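Alpha-glucosidase (Pseudoalteromonas sp. K8, PDB 5HQA) acts as a glycoside hydrolase family 97 alpha-glucosidase that binds the inhibitor acarbose beside a calcium site and is activated by chloride. Local coordinates at residues 636-641 with 656-661; 519-524 with 544-549. One frame throughout, in Å; residues are numbered along the deposited sequence.

Interaction 1: 636-641 with 656-661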
loop_
_atom_site.group_PDB
_atom_site.type_symbol
_atom_site.label_atom_id
_atom_site.label_comp_id
_atom_site.label_asym_id
_atom_site.label_seq_id
_atom_site.Cartn_x
_atom_site.Cartn_y
_atom_site.Cartn_z
ATOM N N ARG A 636 -10.173 -14.540 -28.565
ATOM C CA ARG A 636 -10.419 -13.602 -29.654
ATOM C C ARG A 636 -9.092 -13.038 -30.142
ATOM O O ARG A 636 -8.315 -12.517 -29.338
ATOM C CB ARG A 636 -11.342 -12.476 -29.169
ATOM C CG ARG A 636 -11.666 -11.401 -30.186
ATOM C CD ARG A 636 -12.448 -10.268 -29.524
ATOM N NE ARG A 636 -13.697 -10.739 -28.938
ATOM C CZ ARG A 636 -14.483 -10.007 -28.151
ATOM N NH1 ARG A 636 -14.150 -8.760 -27.847
ATOM N NH2 ARG A 636 -15.603 -10.521 -27.664
ATOM N N LEU A 637 -8.835 -13.135 -31.447
ATOM C CA LEU A 637 -7.619 -12.553 -32.012
ATOM C C LEU A 637 -7.772 -11.040 -32.094
ATOM O O LEU A 637 -8.796 -10.542 -32.571
ATOM C CB LEU A 637 -7.331 -13.126 -33.400
ATOM C CG LEU A 637 -7.018 -14.622 -33.463
ATOM C CD1 LEU A 637 -6.850 -15.065 -34.902
ATOM C CD2 LEU A 637 -5.766 -14.935 -32.670
ATOM N N VAL A 638 -6.762 -10.305 -31.616
ATOM C CA VAL A 638 -6.798 -8.845 -31.599
ATOM C C VAL A 638 -5.412 -8.282 -31.887
ATOM O O VAL A 638 -4.392 -8.959 -31.734
ATOM C CB VAL A 638 -7.297 -8.264 -30.253
ATOM C CG1 VAL A 638 -8.745 -8.650 -29.979
ATOM C CG2 VAL A 638 -6.374 -8.699 -29.104
ATOM N N THR A 639 -5.393 -7.014 -32.297
ATOM C CA THR A 639 -4.174 -6.229 -32.443
ATOM C C THR A 639 -4.415 -4.854 -31.839
ATOM O O THR A 639 -5.515 -4.533 -31.377
ATOM C CB THR A 639 -3.746 -6.069 -33.904
ATOM O OG1 THR A 639 -4.701 -5.243 -34.582
ATOM C CG2 THR A 639 -3.641 -7.425 -34.603
ATOM N N ALA A 640 -3.370 -4.029 -31.871
ATOM C CA ALA A 640 -3.429 -2.689 -31.300
ATOM C C ALA A 640 -4.497 -1.811 -31.945
ATOM O O ALA A 640 -4.904 -0.812 -31.347
ATOM C CB ALA A 640 -2.062 -2.017 -31.430
ATOM N N SER A 641 -4.958 -2.136 -33.148
ATOM C CA SER A 641 -5.970 -1.301 -33.780
ATOM C C SER A 641 -7.390 -1.673 -33.365
ATOM O O SER A 641 -8.338 -1.000 -33.782
ATOM C CB SER A 641 -5.835 -1.366 -35.303
ATOM O OG SER A 641 -6.077 -2.679 -35.761
ATOM N N ILE A 656 -8.294 -10.212 -18.556
ATOM C CA ILE A 656 -7.891 -10.616 -19.899
ATOM C C ILE A 656 -6.405 -10.922 -19.918
ATOM O O ILE A 656 -5.598 -10.136 -19.411
ATOM C CB ILE A 656 -8.204 -9.535 -20.947
ATOM C CG1 ILE A 656 -9.675 -9.135 -20.881
ATOM C CG2 ILE A 656 -7.832 -10.037 -22.353
ATOM C CD1 ILE A 656 -10.025 -8.060 -21.861
ATOM N N ARG A 657 -6.043 -12.046 -20.524
ATOM C CA ARG A 657 -4.668 -12.313 -20.916
ATOM C C ARG A 657 -4.549 -12.075 -22.417
ATOM O O ARG A 657 -5.258 -12.708 -23.204
ATOM C CB ARG A 657 -4.250 -13.744 -20.572
ATOM C CG ARG A 657 -2.896 -14.099 -21.146
ATOM C CD ARG A 657 -2.484 -15.522 -20.843
ATOM N NE ARG A 657 -1.177 -15.776 -21.448
ATOM C CZ ARG A 657 -0.602 -16.972 -21.521
ATOM N NH1 ARG A 657 -1.222 -18.037 -21.029
ATOM N NH2 ARG A 657 0.591 -17.099 -22.093
ATOM N N PHE A 658 -3.681 -11.147 -22.813
ATOM C CA PHE A 658 -3.373 -10.920 -24.223
ATOM C C PHE A 658 -2.118 -11.722 -24.528
ATOM O O PHE A 658 -1.000 -11.273 -24.258
ATOM C CB PHE A 658 -3.178 -9.437 -24.516
ATOM C CG PHE A 658 -4.413 -8.620 -24.318
ATOM C CD1 PHE A 658 -5.358 -8.522 -25.329
ATOM C CD2 PHE A 658 -4.632 -7.952 -23.122
ATOM C CE1 PHE A 658 -6.506 -7.767 -25.152
ATOM C CE2 PHE A 658 -5.780 -7.195 -22.931
ATOM C CZ PHE A 658 -6.718 -7.102 -23.947
ATOM N N LYS A 659 -2.303 -12.916 -25.078
ATOM C CA LYS A 659 -1.182 -13.811 -25.336
ATOM C C LYS A 659 -0.542 -13.433 -26.667
ATOM O O LYS A 659 -1.175 -13.553 -27.720
ATOM C CB LYS A 659 -1.660 -15.256 -25.338
ATOM C CG LYS A 659 -0.590 -16.269 -25.647
ATOM C CD LYS A 659 -1.238 -17.644 -25.758
ATOM C CE LYS A 659 -0.213 -18.749 -25.668
ATOM N NZ LYS A 659 -0.889 -20.075 -25.650
ATOM N N ALA A 660 0.710 -12.972 -26.622
ATOM C CA ALA A 660 1.436 -12.670 -27.850
ATOM C C ALA A 660 1.612 -13.944 -28.656
ATOM O O ALA A 660 1.962 -14.991 -28.104
ATOM C CB ALA A 660 2.800 -12.055 -27.535
ATOM N N LEU A 661 1.359 -13.857 -29.958
ATOM C CA LEU A 661 1.492 -14.999 -30.858
ATOM C C LEU A 661 2.826 -14.937 -31.588
ATOM O O LEU A 661 3.215 -13.874 -32.083
ATOM C CB LEU A 661 0.333 -15.044 -31.857
ATOM C CG LEU A 661 -1.021 -15.188 -31.164
ATOM C CD1 LEU A 661 -2.143 -15.231 -32.175
ATOM C CD2 LEU A 661 -1.047 -16.434 -30.295
#

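Interaction 2: 519-524 with 544-549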
loop_
_atom_site.group_PDB
_atom_site.type_symbol
_atom_site.label_atom_id
_atom_site.label_comp_id
_atom_site.label_asym_id
_atom_site.label_seq_id
_atom_site.Cartn_x
_atom_site.Cartn_y
_atom_site.Cartn_z
ATOM N N LEU A 519 -8.968 -8.718 -9.923
ATOM C CA LEU A 519 -8.134 -8.150 -8.862
ATOM C C LEU A 519 -6.649 -8.380 -9.109
ATOM O O LEU A 519 -5.818 -7.584 -8.660
ATOM C CB LEU A 519 -8.514 -8.744 -7.511
ATOM C CG LEU A 519 -9.932 -8.473 -7.020
ATOM C CD1 LEU A 519 -10.138 -9.096 -5.639
ATOM C CD2 LEU A 519 -10.209 -6.974 -6.998
ATOM N N TYR A 520 -6.288 -9.470 -9.792
ATOM C CA TYR A 520 -4.876 -9.777 -9.991
ATOM C C TYR A 520 -4.193 -8.768 -10.897
ATOM O O TYR A 520 -2.960 -8.682 -10.893
ATOM C CB TYR A 520 -4.716 -11.203 -10.549
ATOM C CG TYR A 520 -5.006 -12.238 -9.485
ATOM C CD1 TYR A 520 -3.996 -12.707 -8.657
ATOM C CD2 TYR A 520 -6.295 -12.693 -9.269
ATOM C CE1 TYR A 520 -4.257 -13.625 -7.660
ATOM C CE2 TYR A 520 -6.569 -13.609 -8.268
ATOM C CZ TYR A 520 -5.546 -14.073 -7.467
ATOM O OH TYR A 520 -5.818 -14.977 -6.469
ATOM N N VAL A 521 -4.955 -8.017 -11.686
ATOM C CA VAL A 521 -4.385 -6.959 -12.496
ATOM C C VAL A 521 -4.724 -5.578 -11.947
ATOM O O VAL A 521 -3.938 -4.644 -12.130
ATOM C CB VAL A 521 -4.825 -7.088 -13.970
ATOM C CG1 VAL A 521 -3.996 -6.154 -14.867
ATOM C CG2 VAL A 521 -4.690 -8.534 -14.434
ATOM N N VAL A 522 -5.848 -5.427 -11.244
ATOM C CA VAL A 522 -6.225 -4.109 -10.745
ATOM C C VAL A 522 -5.391 -3.714 -9.531
ATOM O O VAL A 522 -4.959 -2.561 -9.419
ATOM C CB VAL A 522 -7.734 -4.073 -10.436
ATOM C CG1 VAL A 522 -8.081 -2.812 -9.653
ATOM C CG2 VAL A 522 -8.530 -4.133 -11.726
ATOM N N LEU A 523 -5.154 -4.636 -8.592
ATOM C CA LEU A 523 -4.464 -4.303 -7.341
ATOM C C LEU A 523 -3.034 -4.821 -7.409
ATOM O O LEU A 523 -2.805 -6.030 -7.312
ATOM C CB LEU A 523 -5.191 -4.886 -6.132
ATOM C CG LEU A 523 -6.616 -4.396 -5.878
ATOM C CD1 LEU A 523 -7.189 -5.113 -4.655
ATOM C CD2 LEU A 523 -6.659 -2.877 -5.693
ATOM N N TYR A 524 -2.075 -3.912 -7.569
ATOM C CA TYR A 524 -0.691 -4.333 -7.732
ATOM C C TYR A 524 -0.118 -4.861 -6.417
ATOM O O TYR A 524 -0.275 -4.242 -5.359
ATOM C CB TYR A 524 0.182 -3.186 -8.252
ATOM C CG TYR A 524 1.636 -3.583 -8.158
ATOM C CD1 TYR A 524 2.120 -4.675 -8.881
ATOM C CD2 TYR A 524 2.511 -2.920 -7.299
ATOM C CE1 TYR A 524 3.439 -5.084 -8.770
ATOM C CE2 TYR A 524 3.839 -3.321 -7.188
ATOM C CZ TYR A 524 4.285 -4.405 -7.924
ATOM O OH TYR A 524 5.584 -4.809 -7.809
ATOM N N PHE A 544 -9.793 -20.894 -12.845
ATOM C CA PHE A 544 -8.518 -20.952 -12.139
ATOM C C PHE A 544 -7.341 -20.750 -13.086
ATOM O O PHE A 544 -6.270 -20.300 -12.657
ATOM C CB PHE A 544 -8.404 -22.298 -11.415
ATOM C CG PHE A 544 -7.261 -22.376 -10.432
ATOM C CD1 PHE A 544 -7.009 -21.335 -9.551
ATOM C CD2 PHE A 544 -6.468 -23.517 -10.365
ATOM C CE1 PHE A 544 -5.976 -21.421 -8.636
ATOM C CE2 PHE A 544 -5.428 -23.610 -9.453
ATOM C CZ PHE A 544 -5.180 -22.556 -8.594
ATOM N N GLN A 545 -7.521 -21.067 -14.374
ATOM C CA GLN A 545 -6.431 -20.913 -15.335
ATOM C C GLN A 545 -5.921 -19.474 -15.392
ATOM O O GLN A 545 -4.717 -19.253 -15.584
ATOM C CB GLN A 545 -6.878 -21.377 -16.724
ATOM C CG GLN A 545 -5.740 -21.453 -17.736
ATOM C CD GLN A 545 -4.710 -22.507 -17.369
ATOM O OE1 GLN A 545 -5.032 -23.690 -17.217
ATOM N NE2 GLN A 545 -3.462 -22.080 -17.216
ATOM N N PHE A 546 -6.799 -18.481 -15.211
ATOM C CA PHE A 546 -6.303 -17.109 -15.230
ATOM C C PHE A 546 -5.336 -16.856 -14.083
ATOM O O PHE A 546 -4.302 -16.202 -14.265
ATOM C CB PHE A 546 -7.434 -16.088 -15.166
ATOM C CG PHE A 546 -6.930 -14.679 -15.267
ATOM C CD1 PHE A 546 -6.538 -14.165 -16.501
ATOM C CD2 PHE A 546 -6.776 -13.891 -14.131
ATOM C CE1 PHE A 546 -6.031 -12.867 -16.607
ATOM C CE2 PHE A 546 -6.272 -12.598 -14.227
ATOM C CZ PHE A 546 -5.896 -12.089 -15.469
ATOM N N ILE A 547 -5.661 -17.352 -12.886
ATOM C CA ILE A 547 -4.774 -17.165 -11.744
ATOM C C ILE A 547 -3.456 -17.896 -11.971
ATOM O O ILE A 547 -2.383 -17.398 -11.614
ATOM C CB ILE A 547 -5.468 -17.631 -10.451
ATOM C CG1 ILE A 547 -6.745 -16.823 -10.223
ATOM C CG2 ILE A 547 -4.528 -17.494 -9.258
ATOM C CD1 ILE A 547 -7.500 -17.197 -8.935
ATOM N N GLN A 548 -3.514 -19.087 -12.573
ATOM C CA GLN A 548 -2.285 -19.799 -12.893
ATOM C C GLN A 548 -1.439 -19.030 -13.891
ATOM O O GLN A 548 -0.206 -19.082 -13.827
ATOM C CB GLN A 548 -2.604 -21.177 -13.455
ATOM C CG GLN A 548 -3.205 -22.134 -12.450
ATOM C CD GLN A 548 -3.565 -23.442 -13.103
ATOM O OE1 GLN A 548 -4.676 -23.610 -13.596
ATOM N NE2 GLN A 548 -2.616 -24.366 -13.147
ATOM N N ASP A 549 -2.079 -18.320 -14.825
ATOM C CA ASP A 549 -1.334 -17.647 -15.884
ATOM C C ASP A 549 -0.763 -16.304 -15.441
ATOM O O ASP A 549 0.307 -15.906 -15.916
ATOM C CB ASP A 549 -2.222 -17.415 -17.111
ATOM C CG ASP A 549 -2.500 -18.683 -17.908
ATOM O OD1 ASP A 549 -1.914 -19.757 -17.619
ATOM O OD2 ASP A 549 -3.308 -18.584 -18.859
#

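Interaction 1: 636-641 with 656-661
Val638 is bonded through its backbone to Phe611 of strand 611-618, and Phe658 to Trp585 of strand 585-591 on its other flank; their side chains meet over 611-618. That strand lies between 631-638 and 653-660 in the six-stranded antiparallel sheet of the family 97 C-terminal domain, hence the 8.4 Å between the CA atoms of Val638 and Phe658. The gap is closed by a methyl: Val638 CG2 comes to the edge of the phenyl ring, near its plane, 3.9 Å from Phe658 CD1. With chi1 at -64°, Val638 has CG2 turned between the backbone N and the carbonyl carbon, which brings it to the ring edge. One face of the ring is packed by Ile656 CG2 from its own strand, while Phe611, Ala613 and Leu587 add apolar contact. On the other side of strand 631-638, Leu637 and Leu661 cross at about a right angle and touch at single methyls, Leu637 CD2 to Leu661 CD1, 3.7 Å apart. Across the segments the chemistry is wholly apolar and slight; backbone bonds to strand 611-618 hold the strands, and the side chains pack across it, Val638 and Phe658 on the buried face, the leucines on the more open one.

Interaction 2: 519-524 with 544-549
Tyr520 leans obliquely against Ile547, and the branched aliphatic chain spreads along the far end of the phenol. Ile547 CG1 and CD1 both lie 3.8 Å from Tyr520 CE2, CD1 reaches on to 3.7 Å from Tyr520 OH, and CG2 flanks Tyr520 CZ at 4.0 Å. With CG1 anti to the carbonyl carbon (chi1 -60°) and CG2 anti to the backbone N, Ile547 presents both branches to the ring. Beside this pair, Phe546 is set at about a right angle to Val521: Val521 CG2 meets the phenyl edge in the ring plane, 3.9 Å from Phe546 CZ. The CB of Tyr520 lies against the same ring, 4.2 Å from Phe546 CE2. Tyr616 packs edge-to-face with Phe546, and the hydroxyl of Tyr520 is hydrogen-bonded to Met529 O on barrel strand 527-529. A leucine in place of Tyr520 would probably leave Met529 O without its hydroxyl partner and the branches of Ile547 poorly packed. Within helix 541-549, Gln545 NE2 donates to Asp549 OD1 at 2.8 Å, four residues on, reaching it from above the carboxylate plane, 45° out of it. Helices 513-522 and 541-549 of the TIM-barrel region are thus joined by a buried apolar seam, whose one polar tip, the tyrosine hydroxyl, is satisfied by the barrel sheet.

Interaction 2 comes first along the chain and closes before interaction 1 opens; their centres lie about 17 Å apart. Interaction 2 joins two helices of the TIM-barrel region, 513-522 and 541-549, which come before and after strand 527-529. Interaction 1 belongs to the C-terminal six-stranded antiparallel sheet, spanning its edge strand 631-638 and inner strand 653-660. The two meet at the domain boundary: Arg657 NH1 forms a salt bridge with Asp549 OD2 at 3.1 Å, and Phe546 CE1 packs 3.9 Å from Ile656 C. Helix 541-549 therefore faces helix 513-522 and the C-terminal sheet together, linking barrel and sheet away from the glycan and metal sites.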